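Local coordinates for protein naphthalene dioxygenase large subunit (Rhodococcus sp., PDB 2B1X) that is the large subunit of a Rieske-type non-haem iron oxygenase, carrying a [2Fe-2S] cluster in one domain and an iron ion in its catalytic domain, at residues 81-95 with 138-150. Residues are numbered along the deposited sequence; the frame is centred on the assembly and turned at random.
With FES (Fe2/s2 (inorganic) cluster), chain H.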
ATOM      1  N   ILE A  81      13.677 -31.369  19.321  1.00 18.35           N
ATOM      2  CA  ILE A  81      12.920 -30.253  18.755  1.00 17.48           C
ATOM      3  C   ILE A  81      13.638 -28.984  19.159  1.00 16.94           C
ATOM      4  O   ILE A  81      13.905 -28.785  20.339  1.00 16.34           O
ATOM      5  CB  ILE A  81      11.442 -30.192  19.250  1.00 17.46           C
ATOM      6  CG1 ILE A  81      10.664 -31.465  18.888  1.00 19.42           C
ATOM      7  CG2 ILE A  81      10.744 -28.918  18.705  1.00 16.88           C
ATOM      8  CD1 ILE A  81      10.554 -31.760  17.423  1.00 21.88           C
ATOM      9  N   ARG A  82      13.919 -28.143  18.161  1.00 15.94           N
ATOM     10  CA  ARG A  82      14.598 -26.868  18.322  1.00 16.32           C
ATOM     11  C   ARG A  82      13.740 -25.745  17.807  1.00 15.90           C
ATOM     12  O   ARG A  82      12.910 -25.961  16.921  1.00 15.44           O
ATOM     13  CB  ARG A  82      15.888 -26.846  17.497  1.00 16.54           C
ATOM     14  CG  ARG A  82      16.830 -27.949  17.829  1.00 17.85           C
ATOM     15  CD  ARG A  82      17.634 -27.674  19.075  1.00 20.10           C
ATOM     16  NE  ARG A  82      18.521 -28.780  19.438  1.00 22.74           N
ATOM     17  CZ  ARG A  82      19.597 -28.629  20.201  1.00 24.82           C
ATOM     18  NH1 ARG A  82      19.921 -27.413  20.666  1.00 24.95           N
ATOM     19  NH2 ARG A  82      20.359 -29.685  20.496  1.00 25.01           N
ATOM     20  N   GLY A  83      13.962 -24.557  18.372  1.00 14.89           N
ATOM     21  CA  GLY A  83      13.436 -23.303  17.878  1.00 14.86           C
ATOM     22  C   GLY A  83      14.602 -22.317  17.812  1.00 14.83           C
ATOM     23  O   GLY A  83      15.164 -21.974  18.844  1.00 14.82           O
ATOM     24  N   HIS A  84      14.961 -21.902  16.589  1.00 13.34           N
ATOM     25  CA  HIS A  84      16.094 -21.022  16.326  1.00 12.49           C
ATOM     26  C   HIS A  84      15.624 -19.728  15.726  1.00 11.90           C
ATOM     27  O   HIS A  84      14.921 -19.756  14.720  1.00 11.07           O
ATOM     28  CB  HIS A  84      16.995 -21.606  15.230  1.00 12.37           C
ATOM     29  CG  HIS A  84      17.458 -23.004  15.458  1.00 13.96           C
ATOM     30  ND1 HIS A  84      18.215 -23.377  16.558  1.00 13.88           N
ATOM     31  CD2 HIS A  84      17.343 -24.106  14.683  1.00 12.52           C
ATOM     32  CE1 HIS A  84      18.497 -24.663  16.470  1.00 13.26           C
ATOM     33  NE2 HIS A  84      18.002 -25.120  15.332  1.00 13.81           N
ATOM     34  N   LEU A  85      16.061 -18.587  16.257  1.00 12.08           N
ATOM     35  CA  LEU A  85      15.808 -17.321  15.600  1.00 11.21           C
ATOM     36  C   LEU A  85      16.403 -17.355  14.190  1.00 12.05           C
ATOM     37  O   LEU A  85      17.597 -17.671  14.007  1.00 12.49           O
ATOM     38  CB  LEU A  85      16.398 -16.132  16.409  1.00 10.46           C
ATOM     39  CG  LEU A  85      16.179 -14.728  15.804  1.00 10.80           C
ATOM     40  CD1 LEU A  85      14.714 -14.330  15.984  1.00  9.49           C
ATOM     41  CD2 LEU A  85      17.120 -13.680  16.459  1.00  8.20           C
ATOM     42  N   ASN A  86      15.591 -17.010  13.189  1.00 12.00           N
ATOM     43  CA  ASN A  86      16.002 -17.130  11.797  1.00 11.76           C
ATOM     44  C   ASN A  86      16.829 -15.936  11.311  1.00 12.38           C
ATOM     45  O   ASN A  86      16.466 -15.240  10.343  1.00 12.34           O
ATOM     46  CB  ASN A  86      14.785 -17.349  10.913  1.00 12.28           C
ATOM     47  CG  ASN A  86      15.158 -17.720   9.490  1.00 12.92           C
ATOM     48  OD1 ASN A  86      16.284 -18.120   9.220  1.00 13.76           O
ATOM     49  ND2 ASN A  86      14.211 -17.547   8.562  1.00 12.73           N
ATOM     50  N   ALA A  87      17.956 -15.726  11.978  1.00 12.45           N
ATOM     51  CA  ALA A  87      18.768 -14.527  11.817  1.00 12.37           C
ATOM     52  C   ALA A  87      20.185 -14.943  12.073  1.00 13.07           C
ATOM     53  O   ALA A  87      20.529 -15.292  13.202  1.00 13.79           O
ATOM     54  CB  ALA A  87      18.331 -13.423  12.810  1.00 11.54           C
ATOM     55  N   CYS A  88      21.008 -14.917  11.026  1.00 12.49           N
ATOM     56  CA  CYS A  88      22.428 -15.208  11.119  1.00 12.36           C
ATOM     57  C   CYS A  88      23.078 -14.298  12.160  1.00 12.14           C
ATOM     58  O   CYS A  88      22.716 -13.122  12.283  1.00 12.64           O
ATOM     59  CB  CYS A  88      23.086 -14.997   9.744  1.00 12.27           C
ATOM     60  SG  CYS A  88      24.853 -15.418   9.699  1.00 12.89           S
ATOM     61  N   ARG A  89      24.022 -14.845  12.920  1.00 11.33           N
ATOM     62  CA  ARG A  89      24.646 -14.143  14.029  1.00 10.55           C
ATOM     63  C   ARG A  89      25.662 -13.112  13.543  1.00 10.72           C
ATOM     64  O   ARG A  89      26.121 -12.295  14.317  1.00 10.72           O
ATOM     65  CB  ARG A  89      25.348 -15.158  14.958  1.00 10.79           C
ATOM     66  CG  ARG A  89      24.369 -16.141  15.669  1.00 11.52           C
ATOM     67  CD  ARG A  89      23.307 -15.463  16.537  1.00 13.66           C
ATOM     68  NE  ARG A  89      23.898 -14.543  17.514  1.00 14.00           N
ATOM     69  CZ  ARG A  89      24.373 -14.896  18.717  1.00 16.36           C
ATOM     70  NH1 ARG A  89      24.366 -16.173  19.117  1.00 14.15           N
ATOM     71  NH2 ARG A  89      24.882 -13.965  19.529  1.00 16.40           N
ATOM     72  N   HIS A  90      26.001 -13.176  12.262  1.00 10.32           N
ATOM     73  CA  HIS A  90      27.017 -12.323  11.670  1.00 10.97           C
ATOM     74  C   HIS A  90      26.382 -10.972  11.331  1.00 11.63           C
ATOM     75  O   HIS A  90      26.618  -9.999  12.067  1.00 11.27           O
ATOM     76  CB  HIS A  90      27.661 -13.021  10.466  1.00 10.16           C
ATOM     77  CG  HIS A  90      28.732 -12.211   9.792  1.00 11.82           C
ATOM     78  ND1 HIS A  90      28.732 -11.967   8.436  1.00  9.47           N
ATOM     79  CD2 HIS A  90      29.825 -11.581  10.286  1.00 10.24           C
ATOM     80  CE1 HIS A  90      29.786 -11.232   8.125  1.00 12.20           C
ATOM     81  NE2 HIS A  90      30.460 -10.976   9.231  1.00  9.45           N
ATOM     82  N   ARG A  91      25.549 -10.932  10.282  1.00 11.87           N
ATOM     83  CA  ARG A  91      24.846  -9.697   9.901  1.00 11.81           C
ATOM     84  C   ARG A  91      23.321  -9.849   9.861  1.00 12.15           C
ATOM     85  O   ARG A  91      22.643  -9.037   9.226  1.00 12.82           O
ATOM     86  CB  ARG A  91      25.379  -9.148   8.552  1.00 12.39           C
ATOM     87  CG  ARG A  91      25.278  -7.605   8.376  1.00 11.78           C
ATOM     88  CD  ARG A  91      26.271  -6.844   9.252  1.00 10.61           C
ATOM     89  NE  ARG A  91      27.577  -6.901   8.612  1.00 11.13           N
ATOM     90  CZ  ARG A  91      28.648  -7.506   9.111  1.00 13.04           C
ATOM     91  NH1 ARG A  91      28.597  -8.050  10.324  1.00 10.50           N
ATOM     92  NH2 ARG A  91      29.795  -7.516   8.402  1.00 11.74           N
ATOM     93  N   GLY A  92      22.779 -10.915  10.463  1.00 11.86           N
ATOM     94  CA  GLY A  92      21.327 -11.034  10.643  1.00 11.48           C
ATOM     95  C   GLY A  92      20.501 -11.550   9.462  1.00 11.57           C
ATOM     96  O   GLY A  92      19.266 -11.424   9.485  1.00  9.56           O
ATOM     97  N   MET A  93      21.154 -12.091   8.420  1.00 11.45           N
ATOM     98  CA  MET A  93      20.368 -12.618   7.292  1.00 12.57           C
ATOM     99  C   MET A  93      19.541 -13.848   7.677  1.00 12.31           C
ATOM    100  O   MET A  93      19.956 -14.602   8.552  1.00 12.16           O
ATOM    101  CB  MET A  93      21.228 -12.943   6.055  1.00 12.54           C
ATOM    102  CG  MET A  93      20.269 -12.893   4.805  1.00 16.86           C
ATOM    103  SD  MET A  93      20.990 -13.264   3.291  1.00 29.74           S
ATOM    104  CE  MET A  93      19.554 -13.966   2.487  1.00 24.94           C
ATOM    105  N   GLN A  94      18.369 -14.030   7.060  1.00 12.37           N
ATOM    106  CA  GLN A  94      17.618 -15.292   7.197  1.00 12.66           C
ATOM    107  C   GLN A  94      18.487 -16.430   6.684  1.00 13.47           C
ATOM    108  O   GLN A  94      19.031 -16.336   5.570  1.00 14.08           O
ATOM    109  CB  GLN A  94      16.344 -15.283   6.388  1.00 12.86           C
ATOM    110  CG  GLN A  94      15.291 -14.325   6.879  1.00 13.30           C
ATOM    111  CD  GLN A  94      14.199 -14.190   5.860  1.00 17.35           C
ATOM    112  OE1 GLN A  94      14.424 -13.632   4.777  1.00 18.02           O
ATOM    113  NE2 GLN A  94      13.026 -14.723   6.180  1.00 15.65           N
ATOM    114  N   VAL A  95      18.658 -17.475   7.500  1.00 13.87           N
ATOM    115  CA  VAL A  95      19.430 -18.650   7.077  1.00 14.51           C
ATOM    116  C   VAL A  95      18.490 -19.690   6.460  1.00 16.00           C
ATOM    117  O   VAL A  95      18.910 -20.756   5.988  1.00 16.52           O
ATOM    118  CB  VAL A  95      20.263 -19.247   8.237  1.00 14.18           C
ATOM    119  CG1 VAL A  95      21.306 -18.194   8.698  1.00 11.52           C
ATOM    120  CG2 VAL A  95      19.379 -19.701   9.415  1.00 11.96           C
ATOM    121  N   SER A 138      31.166 -21.466  19.185  1.00 15.52           N
ATOM    122  CA  SER A 138      30.082 -21.761  20.140  1.00 15.82           C
ATOM    123  C   SER A 138      29.478 -20.507  20.799  1.00 15.12           C
ATOM    124  O   SER A 138      28.420 -20.580  21.412  1.00 15.61           O
ATOM    125  CB  SER A 138      30.487 -22.811  21.207  1.00 15.54           C
ATOM    126  OG  SER A 138      31.733 -22.512  21.813  1.00 17.63           O
ATOM    127  N   ASP A 139      30.164 -19.373  20.702  1.00 14.45           N
ATOM    128  CA  ASP A 139      29.570 -18.091  21.101  1.00 14.43           C
ATOM    129  C   ASP A 139      28.610 -17.501  20.064  1.00 13.87           C
ATOM    130  O   ASP A 139      27.876 -16.561  20.353  1.00 13.63           O
ATOM    131  CB  ASP A 139      30.641 -17.063  21.428  1.00 14.29           C
ATOM    132  CG  ASP A 139      31.276 -17.307  22.785  1.00 16.10           C
ATOM    133  OD1 ASP A 139      32.304 -16.658  23.109  1.00 16.46           O
ATOM    134  OD2 ASP A 139      30.812 -18.127  23.589  1.00 16.62           O
ATOM    135  N   TRP A 140      28.613 -18.059  18.861  1.00 13.42           N
ATOM    136  CA  TRP A 140      27.782 -17.531  17.782  1.00 12.63           C
ATOM    137  C   TRP A 140      26.864 -18.556  17.128  1.00 12.70           C
ATOM    138  O   TRP A 140      26.654 -18.509  15.901  1.00 11.93           O
ATOM    139  CB  TRP A 140      28.663 -16.807  16.759  1.00 13.20           C
ATOM    140  CG  TRP A 140      29.531 -15.807  17.491  1.00 13.55           C
ATOM    141  CD1 TRP A 140      30.797 -16.001  17.929  1.00 14.40           C
ATOM    142  CD2 TRP A 140      29.145 -14.498  17.948  1.00 14.81           C
ATOM    143  NE1 TRP A 140      31.237 -14.899  18.618  1.00 13.25           N
ATOM    144  CE2 TRP A 140      30.239 -13.970  18.666  1.00 13.77           C
ATOM    145  CE3 TRP A 140      27.967 -13.738  17.860  1.00 15.30           C
ATOM    146  CZ2 TRP A 140      30.221 -12.696  19.235  1.00 15.05           C
ATOM    147  CZ3 TRP A 140      27.952 -12.458  18.423  1.00 16.70           C
ATOM    148  CH2 TRP A 140      29.069 -11.955  19.096  1.00 14.61           C
ATOM    149  N   ASN A 141      26.276 -19.428  17.955  1.00 11.60           N
ATOM    150  CA  ASN A 141      25.220 -20.346  17.525  1.00 12.44           C
ATOM    151  C   ASN A 141      23.958 -19.540  17.234  1.00 11.95           C
ATOM    152  O   ASN A 141      23.832 -18.404  17.695  1.00 11.44           O
ATOM    153  CB  ASN A 141      24.933 -21.405  18.609  1.00 12.25           C
ATOM    154  CG  ASN A 141      26.150 -22.318  18.872  1.00 15.64           C
ATOM    155  OD1 ASN A 141      27.086 -22.371  18.058  1.00 14.58           O
ATOM    156  ND2 ASN A 141      26.129 -23.046  20.006  1.00 17.20           N
ATOM    157  N   LEU A 142      23.029 -20.119  16.484  1.00 11.67           N
ATOM    158  CA  LEU A 142      21.735 -19.468  16.271  1.00 11.98           C
ATOM    159  C   LEU A 142      21.089 -19.260  17.633  1.00 12.71           C
ATOM    160  O   LEU A 142      21.179 -20.140  18.528  1.00 11.76           O
ATOM    161  CB  LEU A 142      20.832 -20.350  15.383  1.00 12.04           C
ATOM    162  CG  LEU A 142      21.283 -20.533  13.924  1.00 11.64           C
ATOM    163  CD1 LEU A 142      20.332 -21.490  13.172  1.00 11.23           C
ATOM    164  CD2 LEU A 142      21.415 -19.203  13.175  1.00  9.05           C
ATOM    165  N   ARG A 143      20.445 -18.107  17.802  1.00 12.95           N
ATOM    166  CA  ARG A 143      19.804 -17.795  19.092  1.00 13.53           C
ATOM    167  C   ARG A 143      18.580 -18.663  19.346  1.00 13.61           C
ATOM    168  O   ARG A 143      17.637 -18.660  18.557  1.00 14.37           O
ATOM    169  CB  ARG A 143      19.424 -16.322  19.207  1.00 12.83           C
ATOM    170  CG  ARG A 143      20.607 -15.393  19.127  1.00 13.76           C
ATOM    171  CD  ARG A 143      20.210 -13.926  19.166  1.00 13.90           C
ATOM    172  NE  ARG A 143      19.756 -13.533  20.507  1.00 15.92           N
ATOM    173  CZ  ARG A 143      18.965 -12.506  20.741  1.00 18.65           C
ATOM    174  NH1 ARG A 143      18.529 -11.772  19.724  1.00 17.72           N
ATOM    175  NH2 ARG A 143      18.620 -12.205  21.990  1.00 20.09           N
ATOM    176  N   PRO A 144      18.583 -19.381  20.463  1.00 13.83           N
ATOM    177  CA  PRO A 144      17.459 -20.243  20.800  1.00 14.01           C
ATOM    178  C   PRO A 144      16.246 -19.399  21.191  1.00 14.15           C
ATOM    179  O   PRO A 144      16.397 -18.273  21.692  1.00 13.11           O
ATOM    180  CB  PRO A 144      17.967 -21.040  22.024  1.00 14.00           C
ATOM    181  CG  PRO A 144      19.382 -20.696  22.227  1.00 14.58           C
ATOM    182  CD  PRO A 144      19.643 -19.405  21.495  1.00 14.19           C
ATOM    183  N   MET A 145      15.064 -19.921  20.903  1.00 14.30           N
ATOM    184  CA  MET A 145      13.834 -19.487  21.584  1.00 14.99           C
ATOM    185  C   MET A 145      14.111 -19.565  23.098  1.00 14.98           C
ATOM    186  O   MET A 145      14.508 -20.618  23.585  1.00 15.85           O
ATOM    187  CB  MET A 145      12.697 -20.447  21.213  1.00 15.11           C
ATOM    188  CG  MET A 145      11.349 -20.206  21.930  1.00 16.10           C
ATOM    189  SD  MET A 145      10.685 -18.576  21.408  1.00 18.01           S
ATOM    190  CE  MET A 145      10.126 -19.093  19.751  1.00 16.81           C
ATOM    191  N   PRO A 146      13.947 -18.457  23.822  1.00 15.08           N
ATOM    192  CA  PRO A 146      14.272 -18.410  25.250  1.00 14.71           C
ATOM    193  C   PRO A 146      13.554 -19.490  26.040  1.00 14.73           C
ATOM    194  O   PRO A 146      14.159 -20.072  26.911  1.00 14.28           O
ATOM    195  CB  PRO A 146      13.802 -17.010  25.667  1.00 14.54           C
ATOM    196  CG  PRO A 146      13.934 -16.195  24.407  1.00 15.29           C
ATOM    197  CD  PRO A 146      13.498 -17.141  23.309  1.00 15.29           C
ATOM    198  N   ASN A 147      12.284 -19.745  25.738  1.00 14.46           N
ATOM    199  CA  ASN A 147      11.570 -20.839  26.356  1.00 14.62           C
ATOM    200  C   ASN A 147      10.808 -21.650  25.293  1.00 14.76           C
ATOM    201  O   ASN A 147      10.001 -21.101  24.542  1.00 13.94           O
ATOM    202  CB  ASN A 147      10.629 -20.303  27.449  1.00 14.68           C
ATOM    203  CG  ASN A 147      11.082 -20.670  28.841  1.00 16.00           C
ATOM    204  OD1 ASN A 147      11.333 -21.830  29.127  1.00 20.19           O
ATOM    205  ND2 ASN A 147      11.161 -19.694  29.713  1.00 16.29           N
ATOM    206  N   LEU A 148      11.094 -22.945  25.217  1.00 15.04           N
ATOM    207  CA  LEU A 148      10.434 -23.807  24.239  1.00 14.81           C
ATOM    208  C   LEU A 148       9.931 -25.066  24.918  1.00 15.53           C
ATOM    209  O   LEU A 148      10.654 -25.680  25.703  1.00 16.06           O
ATOM    210  CB  LEU A 148      11.393 -24.192  23.101  1.00 14.03           C
ATOM    211  CG  LEU A 148      10.850 -24.996  21.895  1.00 14.20           C
ATOM    212  CD1 LEU A 148      10.099 -24.130  20.896  1.00 12.60           C
ATOM    213  CD2 LEU A 148      12.004 -25.736  21.163  1.00 15.17           C
ATOM    214  N   ALA A 149       8.702 -25.463  24.610  1.00 15.41           N
ATOM    215  CA  ALA A 149       8.111 -26.655  25.231  1.00 16.03           C
ATOM    216  C   ALA A 149       6.970 -27.197  24.399  1.00 16.78           C
ATOM    217  O   ALA A 149       6.462 -26.530  23.506  1.00 17.25           O
ATOM    218  CB  ALA A 149       7.610 -26.365  26.683  1.00 15.68           C
ATOM    219  N   SER A 150       6.565 -28.414  24.737  1.00 17.91           N
ATOM    220  CA  SER A 150       5.516 -29.142  24.066  1.00 19.39           C
ATOM    221  C   SER A 150       4.455 -29.609  25.076  1.00 18.57           C
ATOM    222  O   SER A 150       4.790 -30.016  26.198  1.00 18.76           O
ATOM    223  CB  SER A 150       6.137 -30.384  23.430  1.00 19.92           C
ATOM    224  OG  SER A 150       5.774 -30.458  22.069  1.00 25.88           O
TER
HETATM  225 FE1  FES H 501      27.361 -12.838   7.131  1.00 20.90          FE
HETATM  226 FE2  FES H 501      25.285 -14.601   7.550  1.00 20.79          FE
HETATM  227  S1  FES H 501      27.373 -15.077   6.962  1.00 22.34           S
HETATM  228  S2  FES H 501      25.221 -12.362   7.519  1.00 20.74           S
HETATM  229  O   HOH W   1      19.339 -22.282  18.848  1.00 32.11           O
HETATM  230  O   HOH W   2      19.776 -16.472  15.481  1.00 22.08           O
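Arg89 shows how a bent side chain can bind a loop through its whole length, here the segment from Trp140 to Arg143. Its CB lies beside the Trp140 CB, and CG sits between two carbonyl oxygens, 3.1 Å from Asn141 O and slightly farther from Trp140 O, a buried atom that has no hydrogen-bonding partner in the model. Bends at chi2 (-59°) and chi3 (-54°) then fold the chain back, bringing CD beside Asn141 O and against Arg143 CG, with NE 3.8 Å from Arg143 CG. The guanidinium is sandwiched: Trp140 CE3 sits over one face near its rim, the indole plane tilted rather than stacked, and Arg143 CG over the other. At the edge, NH1 gives a bond of 2.7 Å to Asn141 O, in the plane of both groups, while NH2 reaches a salt bridge to Glu392 of the second subunit, which probably balances the charge of Arg89.

Beyond Arg89 the backbones pair antiparallel in a single bridge of His84 with Pro144. Leu85 N donates to Arg143 O (2.8 Å) and Met145 N to Gly83 O (2.9 Å), both nearly straight at hydrogen. Leu142 CD1 lies over one face of the His84 ring, whose ND1 shares a water with Leu142 O; NE2 bonds to Asn117 O. At the far end Leu148 CD2 rests 3.6 Å from Gly83 N.

The same loop carries Cys88 and His90, each bound to one iron of the cluster through SG and ND1. With Cys108 and His111 they complete the two-cysteine, two-histidine ligation that defines the Rieske [2Fe-2S] domain, set here against a neighbouring subunit.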